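Local coordinates for signal recognition 54 kDa protein (Pyrococcus furiosus, PDB 3DM5) that belongs to the SRP54 family of signal recognition particle proteins, joining a helical bundle and a P-loop GTPase-type domain to a signal peptide binding domain, at residues K92-K97 against R122-R127. Numbering follows the deposited sequence.
Sequences KPIEIK and RYFQKR. With SO4 (sulfate ion), chain C.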
ATOM      1  N   LYS A  92      28.981  17.521  13.067  1.00 48.27           N
ATOM      2  CA  LYS A  92      29.480  18.292  14.201  1.00 47.50           C
ATOM      3  C   LYS A  92      29.587  17.321  15.354  1.00 50.47           C
ATOM      4  O   LYS A  92      28.653  17.202  16.141  1.00 51.92           O
ATOM      5  CB  LYS A  92      28.514  19.418  14.577  1.00 41.90           C
ATOM      6  CG  LYS A  92      28.171  20.375  13.448  1.00 53.74           C
ATOM      7  CD  LYS A  92      29.177  21.513  13.337  1.00 73.06           C
ATOM      8  CE  LYS A  92      28.558  22.726  12.649  1.00 78.73           C
ATOM      9  NZ  LYS A  92      27.858  22.378  11.368  1.00 85.34           N
ATOM     10  N   PRO A  93      30.717  16.605  15.446  1.00 45.22           N
ATOM     11  CA  PRO A  93      30.897  15.567  16.469  1.00 45.38           C
ATOM     12  C   PRO A  93      30.841  16.131  17.870  1.00 41.36           C
ATOM     13  O   PRO A  93      30.862  17.341  18.046  1.00 48.09           O
ATOM     14  CB  PRO A  93      32.305  15.032  16.180  1.00 53.53           C
ATOM     15  CG  PRO A  93      32.957  16.094  15.329  1.00 54.99           C
ATOM     16  CD  PRO A  93      31.844  16.641  14.502  1.00 46.50           C
ATOM     17  N   ILE A  94      30.747  15.255  18.859  1.00 47.90           N
ATOM     18  CA  ILE A  94      30.901  15.645  20.251  1.00 46.27           C
ATOM     19  C   ILE A  94      32.373  15.559  20.580  1.00 46.99           C
ATOM     20  O   ILE A  94      32.966  14.497  20.441  1.00 47.31           O
ATOM     21  CB  ILE A  94      30.187  14.660  21.196  1.00 50.54           C
ATOM     22  CG1 ILE A  94      28.674  14.861  21.169  1.00 45.93           C
ATOM     23  CG2 ILE A  94      30.707  14.817  22.619  1.00 44.36           C
ATOM     24  CD1 ILE A  94      27.937  13.865  22.059  1.00 33.11           C
ATOM     25  N   GLU A  95      32.959  16.667  21.025  1.00 52.77           N
ATOM     26  CA  GLU A  95      34.357  16.671  21.454  1.00 51.83           C
ATOM     27  C   GLU A  95      34.547  16.176  22.883  1.00 49.77           C
ATOM     28  O   GLU A  95      33.904  16.658  23.807  1.00 56.97           O
ATOM     29  CB  GLU A  95      34.925  18.067  21.309  1.00 50.76           C
ATOM     30  CG  GLU A  95      34.926  18.537  19.862  1.00 59.32           C
ATOM     31  CD  GLU A  95      35.154  20.039  19.727  1.00 85.15           C
ATOM     32  OE1 GLU A  95      35.356  20.717  20.763  1.00 80.45           O
ATOM     33  OE2 GLU A  95      35.130  20.541  18.581  1.00 91.13           O
ATOM     34  N   ILE A  96      35.421  15.197  23.053  1.00 46.74           N
ATOM     35  CA  ILE A  96      35.829  14.757  24.379  1.00 47.96           C
ATOM     36  C   ILE A  96      37.239  15.295  24.642  1.00 58.70           C
ATOM     37  O   ILE A  96      38.221  14.714  24.202  1.00 61.13           O
ATOM     38  CB  ILE A  96      35.834  13.221  24.472  1.00 50.01           C
ATOM     39  CG1 ILE A  96      34.573  12.648  23.826  1.00 54.14           C
ATOM     40  CG2 ILE A  96      35.970  12.744  25.923  1.00 42.23           C
ATOM     41  CD1 ILE A  96      33.293  12.838  24.654  1.00 46.44           C
ATOM     42  N   LYS A  97      37.329  16.430  25.324  1.00 59.70           N
ATOM     43  CA  LYS A  97      38.621  17.029  25.659  1.00 66.26           C
ATOM     44  C   LYS A  97      38.762  17.131  27.177  1.00 62.01           C
ATOM     45  O   LYS A  97      39.683  16.570  27.757  1.00 68.21           O
ATOM     46  CB  LYS A  97      38.791  18.411  25.007  1.00 53.59           C
ATOM     47  N   ARG A 122      27.054   3.291  26.069  1.00 44.12           N
ATOM     48  CA  ARG A 122      27.627   2.114  25.424  1.00 39.09           C
ATOM     49  C   ARG A 122      28.468   2.483  24.196  1.00 44.93           C
ATOM     50  O   ARG A 122      29.516   1.883  23.962  1.00 50.97           O
ATOM     51  CB  ARG A 122      26.523   1.123  25.025  1.00 44.81           C
ATOM     52  CG  ARG A 122      26.988  -0.007  24.099  1.00 50.04           C
ATOM     53  CD  ARG A 122      28.009  -0.913  24.776  1.00 55.39           C
ATOM     54  NE  ARG A 122      28.406  -2.012  23.904  1.00 74.71           N
ATOM     55  CZ  ARG A 122      29.477  -2.774  24.095  1.00 73.70           C
ATOM     56  NH1 ARG A 122      30.272  -2.546  25.128  1.00 67.75           N
ATOM     57  NH2 ARG A 122      29.760  -3.759  23.248  1.00 74.10           N
ATOM     58  N   TYR A 123      28.003   3.448  23.405  1.00 34.90           N
ATOM     59  CA  TYR A 123      28.770   3.916  22.264  1.00 40.90           C
ATOM     60  C   TYR A 123      30.171   4.314  22.710  1.00 46.40           C
ATOM     61  O   TYR A 123      31.161   3.929  22.088  1.00 49.72           O
ATOM     62  CB  TYR A 123      28.069   5.104  21.573  1.00 40.66           C
ATOM     63  CG  TYR A 123      28.921   5.864  20.573  1.00 39.60           C
ATOM     64  CD1 TYR A 123      28.871   5.562  19.225  1.00 41.54           C
ATOM     65  CD2 TYR A 123      29.771   6.894  20.973  1.00 48.94           C
ATOM     66  CE1 TYR A 123      29.647   6.260  18.301  1.00 44.18           C
ATOM     67  CE2 TYR A 123      30.560   7.596  20.042  1.00 38.17           C
ATOM     68  CZ  TYR A 123      30.486   7.266  18.714  1.00 43.39           C
ATOM     69  OH  TYR A 123      31.240   7.933  17.772  1.00 43.89           O
ATOM     70  N   PHE A 124      30.255   5.089  23.786  1.00 41.88           N
ATOM     71  CA  PHE A 124      31.549   5.550  24.264  1.00 49.63           C
ATOM     72  C   PHE A 124      32.400   4.461  24.916  1.00 47.20           C
ATOM     73  O   PHE A 124      33.612   4.421  24.718  1.00 51.57           O
ATOM     74  CB  PHE A 124      31.397   6.748  25.199  1.00 49.64           C
ATOM     75  CG  PHE A 124      31.184   8.027  24.473  1.00 39.56           C
ATOM     76  CD1 PHE A 124      30.037   8.782  24.677  1.00 28.98           C
ATOM     77  CD2 PHE A 124      32.113   8.449  23.535  1.00 32.97           C
ATOM     78  CE1 PHE A 124      29.844   9.978  23.976  1.00 40.10           C
ATOM     79  CE2 PHE A 124      31.925   9.641  22.830  1.00 41.22           C
ATOM     80  CZ  PHE A 124      30.794  10.409  23.054  1.00 38.77           C
ATOM     81  N   GLN A 125      31.768   3.596  25.695  1.00 41.21           N
ATOM     82  CA  GLN A 125      32.474   2.488  26.332  1.00 49.76           C
ATOM     83  C   GLN A 125      33.089   1.514  25.318  1.00 56.64           C
ATOM     84  O   GLN A 125      34.254   1.147  25.419  1.00 63.83           O
ATOM     85  CB  GLN A 125      31.546   1.738  27.282  1.00 44.23           C
ATOM     86  CG  GLN A 125      32.288   0.787  28.158  1.00 54.95           C
ATOM     87  CD  GLN A 125      31.717  -0.619  28.099  1.00 64.91           C
ATOM     88  OE1 GLN A 125      30.957  -0.952  27.196  1.00 62.23           O
ATOM     89  NE2 GLN A 125      32.091  -1.450  29.062  1.00 69.86           N
ATOM     90  N   LYS A 126      32.293   1.093  24.348  1.00 59.34           N
ATOM     91  CA  LYS A 126      32.795   0.329  23.211  1.00 63.79           C
ATOM     92  C   LYS A 126      34.077   0.914  22.636  1.00 60.45           C
ATOM     93  O   LYS A 126      34.857   0.194  22.023  1.00 66.63           O
ATOM     94  CB  LYS A 126      31.754   0.288  22.087  1.00 67.64           C
ATOM     95  CG  LYS A 126      30.950  -0.984  22.016  1.00 66.29           C
ATOM     96  CD  LYS A 126      30.332  -1.122  20.633  1.00 83.64           C
ATOM     97  CE  LYS A 126      30.071  -2.579  20.281  1.00 98.19           C
ATOM     98  NZ  LYS A 126      30.212  -2.831  18.813  1.00104.60           N
ATOM     99  N   ARG A 127      34.281   2.216  22.796  1.00 53.92           N
ATOM    100  CA  ARG A 127      35.417   2.868  22.150  1.00 58.37           C
ATOM    101  C   ARG A 127      36.520   3.191  23.151  1.00 62.85           C
ATOM    102  O   ARG A 127      37.342   4.088  22.926  1.00 57.70           O
ATOM    103  CB  ARG A 127      34.978   4.117  21.378  1.00 51.45           C
ATOM    104  CG  ARG A 127      33.921   3.817  20.334  1.00 54.50           C
ATOM    105  CD  ARG A 127      33.707   4.963  19.355  1.00 49.77           C
ATOM    106  NE  ARG A 127      32.919   4.550  18.198  1.00 55.01           N
ATOM    107  CZ  ARG A 127      31.864   3.740  18.249  1.00 52.20           C
ATOM    108  NH1 ARG A 127      31.418   3.276  19.401  1.00 50.58           N
ATOM    109  NH2 ARG A 127      31.238   3.410  17.140  1.00 61.59           N
TER
HETATM  110  S   SO4 C 444      29.776   0.293  16.703  1.00122.65           S
HETATM  111  O1  SO4 C 444      31.167   0.071  17.110  1.00101.37           O
HETATM  112  O2  SO4 C 444      29.754   0.876  15.363  1.00 97.98           O
HETATM  113  O3  SO4 C 444      29.060  -0.984  16.679  1.00106.71           O
HETATM  114  O4  SO4 C 444      29.127   1.207  17.647  1.00101.26           O
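The linker between helix 71-86 and strand 101-106 of this P-loop NTPase-type fold runs past the C-terminal end of helix 113-125, and I96 and I94 meet F124 there. The contact is wholly apolar, with no hydrogen bond between the two segments. I96 and F124 reach toward each other from opposite directions; CD1 of I96 lies 3.8 Å from CZ of F124, and its CG1 comes to 4.1 Å from CE2 of F124. CG1 of I96 lies anti to the carbonyl carbon (chi1 -44°), and a further bend at chi2 (-74°) sets CD1 beside the CZ-CE2 rim of the ring. I94 adds a looser touch through its methyl branch, CG2 standing 4.4 Å from CZ of F124, and both isoleucines approach the ring obliquely. On the helix itself, CD2 of Y123 sits above the centre of one face of F124. L103 and I185 of the central sheet also pack on F124.

Beyond this apolar patch, Y123, K126 and R127 form a polar group. The R127 guanidinium lies over CE1 of Y123, while its NH1 donates to O of Y123 (2.8 Å) and its NH2 to sulfate O4 at the guanidinium edge (3.1 Å, nearly straight at 163°). K126 NZ holds the same ion through O3 at 3.0 Å, with a weak second bond to O1. The sulfate probably comes from the crystallisation liquor. A neighbouring subunit borders the linker, its E385 and R397 bonding the backbone N and O of I96.

Contact between the segments thus rests on van der Waals and hydrophobic packing of three buried side chains, which joins the linker to helix 113-125 with no polar link between the segments, whereas K126 and R127 gather an anion.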